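Putative endo-1,4-beta-xylanase (Bacteroides thetaiotaomicron VPI-5482, PDB 5MSX) is a family 43 glycoside hydrolase, probably an arabinofuranosidase that cleaves O-glycosidic bonds during breakdown of the complex plant pectin RGII. Local coordinates at residues C[98-107]-C[176-184]. Sequence-based numbering, arbitrary orientation.
Sequences IFANGKYYIY and KLNEDMITV. With EDO (1,2-ethanediol), chain G.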
loop_
_atom_site.group_PDB
_atom_site.type_symbol
_atom_site.label_atom_id
_atom_site.label_comp_id
_atom_site.label_asym_id
_atom_site.label_seq_id
_atom_site.Cartn_x
_atom_site.Cartn_y
_atom_site.Cartn_z
ATOM N N ILE C 98 10.749 -3.961 6.608
ATOM C CA ILE C 98 9.424 -3.482 7.087
ATOM C C ILE C 98 8.306 -4.079 6.214
ATOM O O ILE C 98 8.327 -3.926 4.994
ATOM C CB ILE C 98 9.364 -1.941 7.028
ATOM C CG1 ILE C 98 10.618 -1.328 7.688
ATOM C CG2 ILE C 98 8.095 -1.413 7.696
ATOM C CD1 ILE C 98 10.772 -1.679 9.165
ATOM N N PHE C 99 7.343 -4.756 6.824
ATOM C CA PHE C 99 6.220 -5.316 6.066
ATOM C C PHE C 99 5.144 -4.264 5.827
ATOM O O PHE C 99 4.644 -3.702 6.762
ATOM C CB PHE C 99 5.612 -6.526 6.755
ATOM C CG PHE C 99 4.533 -7.161 5.946
ATOM C CD1 PHE C 99 4.853 -7.958 4.866
ATOM C CD2 PHE C 99 3.200 -6.912 6.227
ATOM C CE1 PHE C 99 3.855 -8.542 4.091
ATOM C CE2 PHE C 99 2.198 -7.471 5.452
ATOM C CZ PHE C 99 2.521 -8.284 4.385
ATOM N N ALA C 100 4.810 -4.002 4.571
ATOM C CA ALA C 100 3.728 -3.080 4.217
ATOM C C ALA C 100 3.314 -3.323 2.766
ATOM O O ALA C 100 4.138 -3.760 1.936
ATOM C CB ALA C 100 4.146 -1.623 4.406
ATOM N N ASN C 101 2.030 -3.080 2.480
ATOM C CA ASN C 101 1.454 -3.252 1.129
ATOM C C ASN C 101 1.705 -4.641 0.569
ATOM O O ASN C 101 1.984 -4.785 -0.597
ATOM C CB ASN C 101 2.028 -2.198 0.151
ATOM C CG ASN C 101 1.902 -0.792 0.675
ATOM O OD1 ASN C 101 0.835 -0.393 1.144
ATOM N ND2 ASN C 101 2.995 -0.029 0.616
ATOM N N GLY C 102 1.691 -5.649 1.435
ATOM C CA GLY C 102 1.940 -7.024 1.029
ATOM C C GLY C 102 3.374 -7.344 0.671
ATOM O O GLY C 102 3.612 -8.404 0.128
ATOM N N LYS C 103 4.311 -6.447 1.016
ATOM C CA LYS C 103 5.734 -6.506 0.633
ATOM C C LYS C 103 6.661 -6.203 1.824
ATOM O O LYS C 103 6.224 -5.712 2.868
ATOM C CB LYS C 103 6.050 -5.425 -0.417
ATOM C CG LYS C 103 5.300 -5.507 -1.726
ATOM C CD LYS C 103 5.514 -6.842 -2.392
ATOM C CE LYS C 103 4.823 -6.893 -3.739
ATOM N NZ LYS C 103 4.239 -8.250 -3.965
ATOM N N TYR C 104 7.951 -6.413 1.589
ATOM C CA TYR C 104 9.022 -6.035 2.514
ATOM C C TYR C 104 9.831 -4.889 1.923
ATOM O O TYR C 104 10.252 -4.950 0.758
ATOM C CB TYR C 104 9.912 -7.237 2.793
ATOM C CG TYR C 104 9.206 -8.276 3.598
ATOM C CD1 TYR C 104 9.171 -8.196 4.982
ATOM C CD2 TYR C 104 8.483 -9.330 2.976
ATOM C CE1 TYR C 104 8.494 -9.131 5.746
ATOM C CE2 TYR C 104 7.804 -10.293 3.746
ATOM C CZ TYR C 104 7.812 -10.177 5.130
ATOM O OH TYR C 104 7.153 -11.088 5.927
ATOM N N TYR C 105 10.018 -3.838 2.716
ATOM C CA TYR C 105 10.837 -2.684 2.352
ATOM C C TYR C 105 12.094 -2.609 3.265
ATOM O O TYR C 105 12.028 -2.939 4.443
ATOM C CB TYR C 105 10.036 -1.404 2.487
ATOM C CG TYR C 105 8.844 -1.297 1.575
ATOM C CD1 TYR C 105 7.606 -1.881 1.926
ATOM C CD2 TYR C 105 8.925 -0.593 0.377
ATOM C CE1 TYR C 105 6.498 -1.771 1.094
ATOM C CE2 TYR C 105 7.819 -0.491 -0.476
ATOM C CZ TYR C 105 6.620 -1.076 -0.112
ATOM O OH TYR C 105 5.551 -0.969 -0.940
ATOM N N ILE C 106 13.216 -2.175 2.701
ATOM C CA ILE C 106 14.431 -1.974 3.451
ATOM C C ILE C 106 15.090 -0.699 2.957
ATOM O O ILE C 106 14.923 -0.318 1.793
ATOM C CB ILE C 106 15.325 -3.233 3.372
ATOM C CG1 ILE C 106 16.320 -3.272 4.544
ATOM C CG2 ILE C 106 15.994 -3.348 2.002
ATOM C CD1 ILE C 106 16.869 -4.658 4.797
ATOM N N TYR C 107 15.778 0.004 3.855
ATOM C CA TYR C 107 16.295 1.332 3.572
ATOM C C TYR C 107 17.811 1.452 3.915
ATOM O O TYR C 107 18.191 2.052 4.926
ATOM C CB TYR C 107 15.470 2.368 4.298
ATOM C CG TYR C 107 13.976 2.264 4.039
ATOM C CD1 TYR C 107 13.206 1.307 4.685
ATOM C CD2 TYR C 107 13.334 3.113 3.137
ATOM C CE1 TYR C 107 11.844 1.196 4.458
ATOM C CE2 TYR C 107 11.959 3.018 2.908
ATOM C CZ TYR C 107 11.225 2.053 3.581
ATOM O OH TYR C 107 9.882 1.902 3.393
ATOM N N LYS C 176 7.521 12.121 8.399
ATOM C CA LYS C 176 6.533 11.111 8.004
ATOM C C LYS C 176 6.907 10.464 6.674
ATOM O O LYS C 176 7.595 11.063 5.848
ATOM C CB LYS C 176 5.126 11.694 7.908
ATOM C CG LYS C 176 4.578 12.120 9.257
ATOM C CD LYS C 176 3.142 12.613 9.146
ATOM C CE LYS C 176 2.591 12.848 10.526
ATOM N NZ LYS C 176 1.330 13.616 10.435
ATOM N N LEU C 177 6.442 9.236 6.496
ATOM C CA LEU C 177 6.621 8.472 5.288
ATOM C C LEU C 177 5.224 8.172 4.746
ATOM O O LEU C 177 4.313 7.808 5.504
ATOM C CB LEU C 177 7.360 7.191 5.640
ATOM C CG LEU C 177 8.060 6.340 4.598
ATOM C CD1 LEU C 177 9.111 7.149 3.808
ATOM C CD2 LEU C 177 8.699 5.115 5.276
ATOM N N ASN C 178 5.040 8.332 3.442
ATOM C CA ASN C 178 3.737 8.035 2.802
ATOM C C ASN C 178 3.418 6.548 2.764
ATOM O O ASN C 178 4.307 5.721 2.941
ATOM C CB ASN C 178 3.695 8.620 1.381
ATOM C CG ASN C 178 3.858 10.130 1.365
ATOM O OD1 ASN C 178 4.208 10.717 0.351
ATOM N ND2 ASN C 178 3.603 10.761 2.485
ATOM N N GLU C 179 2.156 6.214 2.471
ATOM C CA GLU C 179 1.692 4.814 2.416
ATOM C C GLU C 179 2.369 3.985 1.356
ATOM O O GLU C 179 2.480 2.770 1.508
ATOM C CB GLU C 179 0.175 4.696 2.193
ATOM C CG GLU C 179 -0.683 5.496 3.160
ATOM C CD GLU C 179 -1.079 6.838 2.575
ATOM O OE1 GLU C 179 -0.205 7.745 2.522
ATOM O OE2 GLU C 179 -2.252 6.972 2.150
ATOM N N ASP C 180 2.818 4.620 0.281
ATOM C CA ASP C 180 3.694 3.943 -0.679
ATOM C C ASP C 180 5.083 3.531 -0.068
ATOM O O ASP C 180 5.836 2.805 -0.712
ATOM C CB ASP C 180 3.879 4.786 -1.970
ATOM C CG ASP C 180 4.624 6.114 -1.736
ATOM O OD1 ASP C 180 5.177 6.348 -0.648
ATOM O OD2 ASP C 180 4.641 6.950 -2.653
ATOM N N MET C 181 5.420 4.046 1.123
ATOM C CA MET C 181 6.653 3.685 1.868
ATOM C C MET C 181 7.978 4.110 1.195
ATOM O O MET C 181 9.065 3.632 1.575
ATOM C CB MET C 181 6.659 2.178 2.178
ATOM C CG MET C 181 5.481 1.736 3.043
ATOM S SD MET C 181 5.505 2.473 4.699
ATOM C CE MET C 181 6.854 1.481 5.365
ATOM N N ILE C 182 7.890 4.985 0.181
ATOM C CA ILE C 182 9.061 5.451 -0.528
ATOM C C ILE C 182 9.165 6.968 -0.672
ATOM O O ILE C 182 10.181 7.468 -1.114
ATOM C CB ILE C 182 9.185 4.738 -1.885
ATOM C CG1 ILE C 182 8.050 5.095 -2.831
ATOM C CG2 ILE C 182 9.181 3.230 -1.683
ATOM C CD1 ILE C 182 8.194 4.395 -4.167
ATOM N N THR C 183 8.141 7.697 -0.267
ATOM C CA THR C 183 8.073 9.124 -0.473
ATOM C C THR C 183 8.121 9.719 0.911
ATOM O O THR C 183 7.231 9.464 1.720
ATOM C CB THR C 183 6.731 9.509 -1.133
ATOM O OG1 THR C 183 6.546 8.759 -2.347
ATOM C CG2 THR C 183 6.676 10.994 -1.422
ATOM N N VAL C 184 9.134 10.530 1.162
ATOM C CA VAL C 184 9.287 11.188 2.415
ATOM C C VAL C 184 8.480 12.461 2.390
ATOM O O VAL C 184 8.448 13.124 1.385
ATOM C CB VAL C 184 10.759 11.505 2.705
ATOM C CG1 VAL C 184 10.877 12.187 4.060
ATOM C CG2 VAL C 184 11.572 10.215 2.676
HETATM C C1 EDO G . 4.715 -10.083 8.285
HETATM O O1 EDO G . 6.072 -10.504 8.292
HETATM C C2 EDO G . 3.920 -11.314 8.655
HETATM O O2 EDO G . 4.277 -12.408 7.789
HETATM O O HOH W 1 5.468 1.205 -2.634
#
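Met181 sets its CB squarely over the ring of Tyr105, 3.8 Å from the centroid and 5° off the ring normal, a CH-pi contact. Bent at chi2 and chi3, the methionine chain carries its CG to Ala100 CB (3.9 Å) and its CE to Ile98 CG2, crossing that isoleucine at about a right angle. Tyr107 closes this buried part edge-on, its hydroxyl donating to Met181 O at 2.6 Å, in the carbonyl plane and on a lone pair. The side toward solvent, where Asn101 and Glu179 are exposed, is polar and sparser. There the Asn101 amide splits its two N-H groups, ND2 giving one to Glu179 O (3.0 Å) and one to Tyr105 OH (3.1 Å), both nearly straight; both acceptors lie close to the amide plane, which fixes its rotation. A water joins Tyr105 OH to Asp180 O, otherwise 3.8 Å apart. A leucine in place of Tyr105 would probably leave one Asn101 N-H without its acceptor and Met181 CB without a ring face to rest on. A beta hairpin, with its type I' turn Ala100–Lys103, thus packs against the type I turn Asn178–Met181 that follows strand 173-177, joining consecutive antiparallel blades of the GH43 five-bladed beta-propeller.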